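Local coordinates for alpha-rhamnosidase (Dictyoglomus thermophilum, PDB 6I60), which probably hydrolyses terminal non-reducing alpha-L-rhamnose residues from alpha-L-rhamnosides, at residues Pro498-Ala510 with Gly542-Ile554. Residues are numbered along the deposited sequence; the frame is centred on the assembly and turned at random.
Sequences PQRDERMGWMGDA and GSLSDVIPPYWSI
Gly505-Met507 and Asp546-Ile548 are joined by a single beta bridge between Trp506 and Val547: Ile548 N donates to Gly505 O and Met507 N to Asp546 O, both bonds nearly straight. The bridge sits in the six-hairpin glycosidase domain, the catalytic (alpha/alpha)6 barrel of family 78 rhamnosidases, and ties the N-terminus of helix 507-512, with Trp506 as its N-cap residue, to the loop that precedes helix 559-562. At Gly505 a side chain would run into Ile548 O. Val547 CG1 lies over the centre of the Trp506 indole, 3.5 Å from the centroid of its six-membered ring, a CH-pi contact. Asp546 CB touches Trp506 CZ3, while its carboxylate turns to Lys609 and Tyr610. Met504 reaches across at about a right angle to Trp552; a bend at chi2 (-45°) brings CE over the indole face, 3.5 Å from Trp552 NE1, and leaves SD in Met-aromatic contact with both Tyr551 and Trp552. On the other flank of the bridge Met507 packs CG and SD against Ile548 CG1, and CE meets Leu544 CD1 at 4.1 Å. Glu502, its chain extended, lays CG against Trp552 CH2 (3.6 Å). Its two oxygens divide the work: OE2 takes both NE and NH2 of Arg500, side-on, in a salt bridge, and OE1 accepts from Trp506 NE1. A leucine here, lacking the carboxylate, would probably leave Arg500 NE and NH2 without this salt-bridge partner, although Glu805 also pairs with Arg500, and Trp506 NE1 without its acceptor, so that the indole could shift. A triethylene glycol, probably from the crystallisation liquor, is hydrogen-bonded to Asp509 and lies beside Trp506, consistent with a pocket at this point. The indole bond is bent: Trp506 NE1 meets Glu502 OE1 at 2.7 Å on the anti side, 31° out of the carboxylate plane.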
loop_
_atom_site.group_PDB
_atom_site.type_symbol
_atom_site.label_atom_id
_atom_site.label_comp_id
_atom_site.label_asym_id
_atom_site.label_seq_id
_atom_site.Cartn_x
_atom_site.Cartn_y
_atom_site.Cartn_z
ATOM N N PRO A 498 1.962 9.331 9.711
ATOM C CA PRO A 498 2.377 10.268 8.665
ATOM C C PRO A 498 2.571 11.698 9.147
ATOM O O PRO A 498 2.733 12.603 8.323
ATOM C CB PRO A 498 1.216 10.180 7.673
ATOM C CG PRO A 498 -0.008 9.866 8.567
ATOM C CD PRO A 498 0.506 9.405 9.925
ATOM N N GLN A 499 2.565 11.927 10.461
ATOM C CA GLN A 499 2.504 13.286 10.983
ATOM C C GLN A 499 3.745 13.729 11.747
ATOM O O GLN A 499 4.057 14.922 11.739
ATOM C CB GLN A 499 1.269 13.452 11.884
ATOM C CG GLN A 499 1.441 12.966 13.317
ATOM C CD GLN A 499 1.283 11.464 13.451
ATOM O OE1 GLN A 499 0.258 10.897 13.071
ATOM N NE2 GLN A 499 2.303 10.810 13.991
ATOM N N ARG A 500 4.472 12.818 12.389
ATOM C CA ARG A 500 5.570 13.204 13.261
ATOM C C ARG A 500 6.919 12.907 12.602
ATOM O O ARG A 500 7.005 12.598 11.407
ATOM C CB ARG A 500 5.434 12.505 14.617
ATOM C CG ARG A 500 5.577 10.994 14.574
ATOM C CD ARG A 500 5.119 10.372 15.884
ATOM N NE ARG A 500 5.363 8.933 15.936
ATOM C CZ ARG A 500 4.723 8.099 16.750
ATOM N NH1 ARG A 500 3.796 8.563 17.577
ATOM N NH2 ARG A 500 5.004 6.804 16.738
ATOM N N ASP A 501 7.984 13.009 13.397
ATOM C CA ASP A 501 9.345 12.820 12.912
ATOM C C ASP A 501 9.689 11.341 12.787
ATOM O O ASP A 501 10.740 10.898 13.260
ATOM C CB ASP A 501 10.339 13.521 13.843
ATOM C CG ASP A 501 10.101 13.195 15.310
ATOM O OD1 ASP A 501 9.128 12.475 15.623
ATOM O OD2 ASP A 501 10.891 13.662 16.155
ATOM N N GLU A 502 8.811 10.572 12.149
ATOM C CA GLU A 502 9.045 9.149 11.950
ATOM C C GLU A 502 8.666 8.751 10.531
ATOM O O GLU A 502 9.482 8.867 9.610
ATOM C CB GLU A 502 8.257 8.324 12.971
ATOM C CG GLU A 502 8.729 6.885 13.106
ATOM C CD GLU A 502 8.306 6.250 14.416
ATOM O OE1 GLU A 502 8.703 5.093 14.673
ATOM O OE2 GLU A 502 7.577 6.907 15.191
ATOM N N ARG A 503 7.428 8.287 10.347
ATOM C CA ARG A 503 6.916 7.876 9.039
ATOM C C ARG A 503 7.772 6.778 8.415
ATOM O O ARG A 503 7.874 6.675 7.190
ATOM C CB ARG A 503 6.794 9.072 8.088
ATOM C CG ARG A 503 6.177 10.308 8.725
ATOM C CD ARG A 503 6.362 11.534 7.852
ATOM N NE ARG A 503 6.214 12.775 8.610
ATOM C CZ ARG A 503 5.828 13.932 8.082
ATOM N NH1 ARG A 503 5.548 14.013 6.788
ATOM N NH2 ARG A 503 5.723 15.009 8.848
ATOM N N MET A 504 8.388 5.950 9.252
ATOM C CA MET A 504 9.249 4.880 8.776
ATOM C C MET A 504 8.418 3.683 8.320
ATOM O O MET A 504 7.228 3.564 8.622
ATOM C CB MET A 504 10.230 4.453 9.868
ATOM C CG MET A 504 11.321 5.471 10.155
ATOM S SD MET A 504 12.054 6.124 8.643
ATOM C CE MET A 504 13.164 7.360 9.311
ATOM N N GLY A 505 9.067 2.791 7.580
ATOM C CA GLY A 505 8.403 1.597 7.097
ATOM C C GLY A 505 8.491 0.442 8.073
ATOM O O GLY A 505 9.144 -0.567 7.791
ATOM N N TRP A 506 7.838 0.583 9.226
ATOM C CA TRP A 506 7.866 -0.463 10.237
ATOM C C TRP A 506 7.215 -1.736 9.706
ATOM O O TRP A 506 6.094 -1.708 9.190
ATOM C CB TRP A 506 7.161 0.012 11.506
ATOM C CG TRP A 506 7.973 0.982 12.310
ATOM C CD1 TRP A 506 7.976 2.342 12.198
ATOM C CD2 TRP A 506 8.902 0.664 13.352
ATOM N NE1 TRP A 506 8.850 2.892 13.105
ATOM C CE2 TRP A 506 9.431 1.883 13.827
ATOM C CE3 TRP A 506 9.341 -0.531 13.931
ATOM C CZ2 TRP A 506 10.375 1.939 14.849
ATOM C CZ3 TRP A 506 10.275 -0.473 14.945
ATOM C CH2 TRP A 506 10.783 0.753 15.394
ATOM N N MET A 507 7.927 -2.855 9.845
ATOM C CA MET A 507 7.488 -4.107 9.237
ATOM C C MET A 507 6.256 -4.682 9.924
ATOM O O MET A 507 5.422 -5.315 9.265
ATOM C CB MET A 507 8.629 -5.120 9.265
ATOM C CG MET A 507 9.728 -4.833 8.261
ATOM S SD MET A 507 9.399 -5.607 6.670
ATOM C CE MET A 507 10.077 -7.244 6.954
ATOM N N GLY A 508 6.124 -4.485 11.237
ATOM C CA GLY A 508 4.992 -5.059 11.948
ATOM C C GLY A 508 3.672 -4.423 11.552
ATOM O O GLY A 508 2.685 -5.120 11.296
ATOM N N ASP A 509 3.636 -3.090 11.497
ATOM C CA ASP A 509 2.407 -2.401 11.125
ATOM C C ASP A 509 1.993 -2.727 9.696
ATOM O O ASP A 509 0.796 -2.818 9.402
ATOM C CB ASP A 509 2.579 -0.892 11.297
ATOM C CG ASP A 509 3.150 -0.522 12.652
ATOM O OD1 ASP A 509 3.954 -1.310 13.193
ATOM O OD2 ASP A 509 2.794 0.555 13.176
ATOM N N ALA A 510 2.967 -2.915 8.801
ATOM C CA ALA A 510 2.646 -3.236 7.415
ATOM C C ALA A 510 2.126 -4.659 7.273
ATOM O O ALA A 510 1.304 -4.932 6.389
ATOM C CB ALA A 510 3.877 -3.033 6.534
ATOM N N GLY A 542 20.462 -13.678 6.917
ATOM C CA GLY A 542 19.023 -13.764 6.797
ATOM C C GLY A 542 18.247 -12.798 7.659
ATOM O O GLY A 542 17.012 -12.874 7.683
ATOM N N SER A 543 18.924 -11.892 8.361
ATOM C CA SER A 543 18.252 -10.964 9.258
ATOM C C SER A 543 17.500 -9.892 8.472
ATOM O O SER A 543 17.799 -9.602 7.311
ATOM C CB SER A 543 19.259 -10.302 10.199
ATOM O OG SER A 543 19.344 -10.998 11.429
ATOM N N LEU A 544 16.510 -9.298 9.133
ATOM C CA LEU A 544 15.717 -8.221 8.560
ATOM C C LEU A 544 15.584 -7.096 9.575
ATOM O O LEU A 544 15.586 -7.329 10.787
ATOM C CB LEU A 544 14.326 -8.709 8.135
ATOM C CG LEU A 544 14.288 -9.717 6.986
ATOM C CD1 LEU A 544 12.882 -10.265 6.790
ATOM C CD2 LEU A 544 14.799 -9.073 5.716
ATOM N N SER A 545 15.469 -5.873 9.069
ATOM C CA SER A 545 15.318 -4.701 9.917
ATOM C C SER A 545 13.854 -4.496 10.290
ATOM O O SER A 545 12.943 -4.866 9.544
ATOM C CB SER A 545 15.855 -3.452 9.219
ATOM O OG SER A 545 16.113 -2.417 10.151
ATOM N N ASP A 546 13.637 -3.898 11.465
ATOM C CA ASP A 546 12.273 -3.630 11.907
ATOM C C ASP A 546 11.611 -2.548 11.063
ATOM O O ASP A 546 10.379 -2.509 10.967
ATOM C CB ASP A 546 12.261 -3.241 13.384
ATOM C CG ASP A 546 12.235 -4.447 14.303
ATOM O OD1 ASP A 546 11.749 -5.514 13.871
ATOM O OD2 ASP A 546 12.701 -4.331 15.455
ATOM N N VAL A 547 12.400 -1.665 10.448
ATOM C CA VAL A 547 11.892 -0.689 9.494
ATOM C C VAL A 547 12.566 -0.931 8.148
ATOM O O VAL A 547 13.770 -1.203 8.078
ATOM C CB VAL A 547 12.093 0.766 9.978
ATOM C CG1 VAL A 547 11.744 0.889 11.450
ATOM C CG2 VAL A 547 13.508 1.255 9.732
ATOM N N ILE A 548 11.770 -0.880 7.084
ATOM C CA ILE A 548 12.256 -1.080 5.721
ATOM C C ILE A 548 11.654 0.011 4.843
ATOM O O ILE A 548 10.423 0.162 4.814
ATOM C CB ILE A 548 11.898 -2.477 5.186
ATOM C CG1 ILE A 548 12.345 -3.573 6.157
ATOM C CG2 ILE A 548 12.515 -2.693 3.815
ATOM C CD1 ILE A 548 13.828 -3.814 6.173
ATOM N N PRO A 549 12.463 0.798 4.112
ATOM C CA PRO A 549 13.930 0.778 4.034
ATOM C C PRO A 549 14.609 1.137 5.355
ATOM O O PRO A 549 14.043 1.890 6.147
ATOM C CB PRO A 549 14.240 1.833 2.965
ATOM C CG PRO A 549 12.977 1.987 2.195
ATOM C CD PRO A 549 11.887 1.792 3.194
ATOM N N PRO A 550 15.811 0.604 5.586
ATOM C CA PRO A 550 16.470 0.757 6.895
ATOM C C PRO A 550 17.164 2.106 7.061
ATOM O O PRO A 550 18.376 2.190 7.280
ATOM C CB PRO A 550 17.457 -0.416 6.898
ATOM C CG PRO A 550 17.825 -0.585 5.465
ATOM C CD PRO A 550 16.606 -0.217 4.656
ATOM N N TYR A 551 16.387 3.187 6.954
ATOM C CA TYR A 551 16.906 4.495 7.338
ATOM C C TYR A 551 17.292 4.502 8.811
ATOM O O TYR A 551 18.289 5.121 9.201
ATOM C CB TYR A 551 15.877 5.583 7.037
ATOM C CG TYR A 551 15.375 5.569 5.610
ATOM C CD1 TYR A 551 16.218 5.893 4.554
ATOM C CD2 TYR A 551 14.060 5.229 5.317
ATOM C CE1 TYR A 551 15.765 5.880 3.247
ATOM C CE2 TYR A 551 13.597 5.210 4.013
ATOM C CZ TYR A 551 14.454 5.540 2.983
ATOM O OH TYR A 551 13.999 5.526 1.685
ATOM N N TRP A 552 16.508 3.819 9.641
ATOM C CA TRP A 552 16.890 3.479 11.004
ATOM C C TRP A 552 17.310 2.014 11.019
ATOM O O TRP A 552 16.500 1.131 10.715
ATOM C CB TRP A 552 15.735 3.711 11.977
ATOM C CG TRP A 552 15.331 5.143 12.156
ATOM C CD1 TRP A 552 15.981 6.247 11.689
ATOM C CD2 TRP A 552 14.180 5.622 12.860
ATOM N NE1 TRP A 552 15.303 7.387 12.058
ATOM C CE2 TRP A 552 14.194 7.029 12.777
ATOM C CE3 TRP A 552 13.137 4.997 13.552
ATOM C CZ2 TRP A 552 13.207 7.821 13.361
ATOM C CZ3 TRP A 552 12.160 5.785 14.131
ATOM C CH2 TRP A 552 12.201 7.182 14.032
ATOM N N SER A 553 18.570 1.754 11.358
ATOM C CA SER A 553 19.082 0.389 11.361
ATOM C C SER A 553 18.691 -0.287 12.670
ATOM O O SER A 553 19.256 0.014 13.727
ATOM C CB SER A 553 20.596 0.382 11.169
ATOM O OG SER A 553 20.934 0.293 9.796
ATOM N N ILE A 554 17.723 -1.195 12.606
ATOM C CA ILE A 554 17.300 -1.981 13.764
ATOM C C ILE A 554 17.421 -3.447 13.361
ATOM O O ILE A 554 16.494 -4.049 12.812
ATOM C CB ILE A 554 15.885 -1.631 14.230
ATOM C CG1 ILE A 554 15.873 -0.243 14.867
ATOM C CG2 ILE A 554 15.392 -2.638 15.259
ATOM C CD1 ILE A 554 15.257 0.821 14.001
#